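Local coordinates for protection of telomeres protein 1 (Schizosaccharomyces pombe, PDB 7CUI), which binds single-stranded telomeric DNA to protect the 3' overhang of chromosome ends and regulates telomerase and telomere length, at residues 68-73 with 77-82. Sequence-based numbering, arbitrary orientation.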
ATOM      1  N   PHE A  68       9.126   5.848  -5.536  1.00 21.32           N
ATOM      2  CA  PHE A  68       7.741   5.787  -5.092  1.00 21.24           C
ATOM      3  C   PHE A  68       6.791   6.467  -6.080  1.00 22.66           C
ATOM      4  O   PHE A  68       5.580   6.310  -5.966  1.00 25.26           O
ATOM      5  CB  PHE A  68       7.596   6.342  -3.675  1.00 19.37           C
ATOM      6  CG  PHE A  68       7.531   5.295  -2.592  1.00 18.39           C
ATOM      7  CD1 PHE A  68       8.359   4.176  -2.624  1.00 18.09           C
ATOM      8  CD2 PHE A  68       6.648   5.435  -1.527  1.00 17.80           C
ATOM      9  CE1 PHE A  68       8.294   3.219  -1.621  1.00 17.52           C
ATOM     10  CE2 PHE A  68       6.586   4.477  -0.525  1.00 17.07           C
ATOM     11  CZ  PHE A  68       7.409   3.372  -0.573  1.00 17.04           C
ATOM     12  N   ALA A  69       7.327   7.238  -7.033  1.00 22.94           N
ATOM     13  CA  ALA A  69       6.524   7.741  -8.137  1.00 24.77           C
ATOM     14  C   ALA A  69       7.132   7.254  -9.446  1.00 26.08           C
ATOM     15  O   ALA A  69       8.352   7.279  -9.607  1.00 27.13           O
ATOM     16  CB  ALA A  69       6.432   9.250  -8.101  1.00 23.59           C
ATOM     17  N   VAL A  70       6.272   6.818 -10.374  1.00 28.04           N
ATOM     18  CA  VAL A  70       6.734   6.288 -11.648  1.00 30.33           C
ATOM     19  C   VAL A  70       6.220   7.167 -12.784  1.00 32.40           C
ATOM     20  O   VAL A  70       5.230   7.877 -12.631  1.00 32.52           O
ATOM     21  CB  VAL A  70       6.321   4.815 -11.843  1.00 30.47           C
ATOM     22  CG1 VAL A  70       6.981   3.899 -10.820  1.00 29.98           C
ATOM     23  CG2 VAL A  70       4.810   4.635 -11.841  1.00 29.78           C
ATOM     24  N   LEU A  71       6.906   7.096 -13.929  1.00 34.77           N
ATOM     25  CA  LEU A  71       6.489   7.811 -15.126  1.00 39.30           C
ATOM     26  C   LEU A  71       5.272   7.113 -15.733  1.00 42.59           C
ATOM     27  O   LEU A  71       5.316   5.914 -15.998  1.00 45.33           O
ATOM     28  CB  LEU A  71       7.658   7.856 -16.118  1.00 39.04           C
ATOM     29  CG  LEU A  71       7.434   8.720 -17.360  1.00 39.02           C
ATOM     30  CD1 LEU A  71       7.499  10.200 -17.008  1.00 38.28           C
ATOM     31  CD2 LEU A  71       8.443   8.384 -18.448  1.00 36.72           C
ATOM     32  N   SER A  72       4.191   7.877 -15.942  1.00 45.70           N
ATOM     33  CA  SER A  72       2.981   7.342 -16.550  1.00 50.30           C
ATOM     34  C   SER A  72       2.851   7.812 -17.999  1.00 54.34           C
ATOM     35  O   SER A  72       2.699   6.992 -18.898  1.00 61.09           O
ATOM     36  CB  SER A  72       1.750   7.664 -15.739  1.00 49.28           C
ATOM     37  OG  SER A  72       1.668   9.053 -15.465  1.00 53.32           O
ATOM     38  N   GLN A  73       2.918   9.132 -18.206  1.00 60.06           N
ATOM     39  CA  GLN A  73       2.794   9.753 -19.517  1.00 64.53           C
ATOM     40  C   GLN A  73       4.040  10.602 -19.772  1.00 64.30           C
ATOM     41  O   GLN A  73       4.327  11.520 -19.005  1.00 65.74           O
ATOM     42  CB  GLN A  73       1.501  10.577 -19.559  1.00 72.06           C
ATOM     43  CG  GLN A  73       1.285  11.377 -20.838  1.00 81.97           C
ATOM     44  CD  GLN A  73       0.290  12.502 -20.664  1.00 90.14           C
ATOM     45  OE1 GLN A  73      -0.883  12.281 -20.361  1.00 97.29           O
ATOM     46  NE2 GLN A  73       0.748  13.725 -20.872  1.00 95.27           N
ATOM     47  N   SER A  77       5.318  13.271 -16.713  1.00 43.18           N
ATOM     48  CA  SER A  77       4.138  13.120 -15.872  1.00 42.90           C
ATOM     49  C   SER A  77       4.246  11.842 -15.045  1.00 39.91           C
ATOM     50  O   SER A  77       4.261  10.742 -15.600  1.00 41.55           O
ATOM     51  CB  SER A  77       2.873  13.114 -16.682  1.00 44.17           C
ATOM     52  OG  SER A  77       2.608  14.403 -17.206  1.00 48.98           O
ATOM     53  N   TYR A  78       4.279  12.003 -13.717  1.00 36.69           N
ATOM     54  CA  TYR A  78       4.500  10.891 -12.807  1.00 33.78           C
ATOM     55  C   TYR A  78       3.237  10.603 -11.993  1.00 33.31           C
ATOM     56  O   TYR A  78       2.369  11.462 -11.844  1.00 34.33           O
ATOM     57  CB  TYR A  78       5.692  11.189 -11.893  1.00 31.86           C
ATOM     58  CG  TYR A  78       7.044  11.196 -12.563  1.00 30.61           C
ATOM     59  CD1 TYR A  78       7.458  12.266 -13.341  1.00 30.72           C
ATOM     60  CD2 TYR A  78       7.925  10.136 -12.400  1.00 29.59           C
ATOM     61  CE1 TYR A  78       8.701  12.277 -13.954  1.00 30.69           C
ATOM     62  CE2 TYR A  78       9.171  10.130 -13.006  1.00 29.18           C
ATOM     63  CZ  TYR A  78       9.562  11.207 -13.785  1.00 29.99           C
ATOM     64  OH  TYR A  78      10.795  11.204 -14.373  1.00 30.69           O
ATOM     65  N   VAL A  79       3.145   9.376 -11.465  1.00 31.73           N
ATOM     66  CA  VAL A  79       2.064   8.995 -10.568  1.00 31.03           C
ATOM     67  C   VAL A  79       2.640   8.192  -9.408  1.00 30.12           C
ATOM     68  O   VAL A  79       3.665   7.526  -9.563  1.00 30.02           O
ATOM     69  CB  VAL A  79       0.934   8.206 -11.262  1.00 31.95           C
ATOM     70  CG1 VAL A  79       0.115   9.076 -12.205  1.00 31.97           C
ATOM     71  CG2 VAL A  79       1.435   6.940 -11.947  1.00 31.88           C
ATOM     72  N   TRP A  80       1.949   8.270  -8.262  1.00 28.51           N
ATOM     73  CA  TRP A  80       2.274   7.456  -7.104  1.00 27.59           C
ATOM     74  C   TRP A  80       1.994   5.995  -7.428  1.00 26.97           C
ATOM     75  O   TRP A  80       0.933   5.661  -7.950  1.00 26.96           O
ATOM     76  CB  TRP A  80       1.450   7.872  -5.880  1.00 26.95           C
ATOM     77  CG  TRP A  80       1.713   9.249  -5.354  1.00 26.41           C
ATOM     78  CD1 TRP A  80       0.798  10.250  -5.195  1.00 26.72           C
ATOM     79  CD2 TRP A  80       2.970   9.778  -4.893  1.00 25.45           C
ATOM     80  NE1 TRP A  80       1.398  11.367  -4.680  1.00 26.22           N
ATOM     81  CE2 TRP A  80       2.730  11.110  -4.486  1.00 25.71           C
ATOM     82  CE3 TRP A  80       4.270   9.266  -4.791  1.00 24.40           C
ATOM     83  CZ2 TRP A  80       3.740  11.925  -3.973  1.00 25.44           C
ATOM     84  CZ3 TRP A  80       5.269  10.075  -4.296  1.00 24.10           C
ATOM     85  CH2 TRP A  80       5.005  11.386  -3.894  1.00 24.31           C
HETATM   86  N   MSE A  81       2.957   5.133  -7.096  1.00 27.46           N
HETATM   87  CA  MSE A  81       2.730   3.701  -7.132  1.00 29.28           C
HETATM   88  C   MSE A  81       3.724   2.997  -6.212  1.00 28.76           C
HETATM   89  O   MSE A  81       4.927   2.992  -6.460  1.00 28.30           O
HETATM   90  CB  MSE A  81       2.793   3.171  -8.566  1.00 32.51           C
HETATM   91  CG  MSE A  81       2.437   1.712  -8.657  1.00 38.97           C
HETATM   92 SE   MSE A  81       2.947   0.988 -10.396  1.00 47.58          SE
HETATM   93  CE  MSE A  81       4.899   0.759 -10.492  1.00 41.13           C
ATOM     94  N   PHE A  82       3.187   2.415  -5.137  1.00 27.72           N
ATOM     95  CA  PHE A  82       3.962   1.629  -4.191  1.00 26.15           C
ATOM     96  C   PHE A  82       3.029   0.651  -3.484  1.00 26.77           C
ATOM     97  O   PHE A  82       1.808   0.775  -3.577  1.00 26.78           O
ATOM     98  CB  PHE A  82       4.715   2.535  -3.210  1.00 24.57           C
ATOM     99  CG  PHE A  82       3.861   3.527  -2.459  1.00 23.22           C
ATOM    100  CD1 PHE A  82       3.640   4.799  -2.968  1.00 22.46           C
ATOM    101  CD2 PHE A  82       3.285   3.198  -1.235  1.00 22.93           C
ATOM    102  CE1 PHE A  82       2.860   5.713  -2.273  1.00 22.28           C
ATOM    103  CE2 PHE A  82       2.507   4.117  -0.543  1.00 22.26           C
ATOM    104  CZ  PHE A  82       2.298   5.377  -1.061  1.00 22.34           C
TER
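Phe68 and Phe82 close the inner end of a beta hairpin whose outer end is held by hydrogen bonds to Ser77. The phenyl rings form an offset stack, centroids 4.4 Å apart and planes 12° from parallel, with CB of Phe82 over the centre of the Phe68 ring. A chi1 of 55°, with CG between backbone N and carbonyl carbon, turns the Phe82 ring to lie against Phe68. Leu127, Leu131 and Trp135 of helix 121-135 pack on Phe68, while Phe82 lies on Phe98 of strand 93-99 and Ala103 of helix 100-107, burying the stack within this C-terminal part of Pot1. Beside it, Met81 N donates to Phe68 O at 3.1 Å. Val70 and Val79 form an antiparallel hydrogen-bonded pair, each N 2.8 Å from the other's O, and their CG2 methyls touch. CG1 of Val70 meets CE of selenomethionine Met81, and both residues pack on apolar side chains of another protein's chain. On the face carrying Ala69 and Trp80, CD1 of Leu71 makes a CH-pi contact over the Tyr78 ring, 4.0 Å from its centroid. Near the turn a classic beta bulge sets Ser72 and Gln73 opposite Ser77. Ser77 O accepts Ser72 N at 2.9 Å, in the carbonyl plane, and Ser72 OG at 3.1 Å from above it; Ser77 N donates to Gln73 O at 3.0 Å. Aromatic packing thus supplements backbone bonds at the buried end; at the more exposed end the Ser77 carbonyl takes two clear donors and, weakly, Gln73 N.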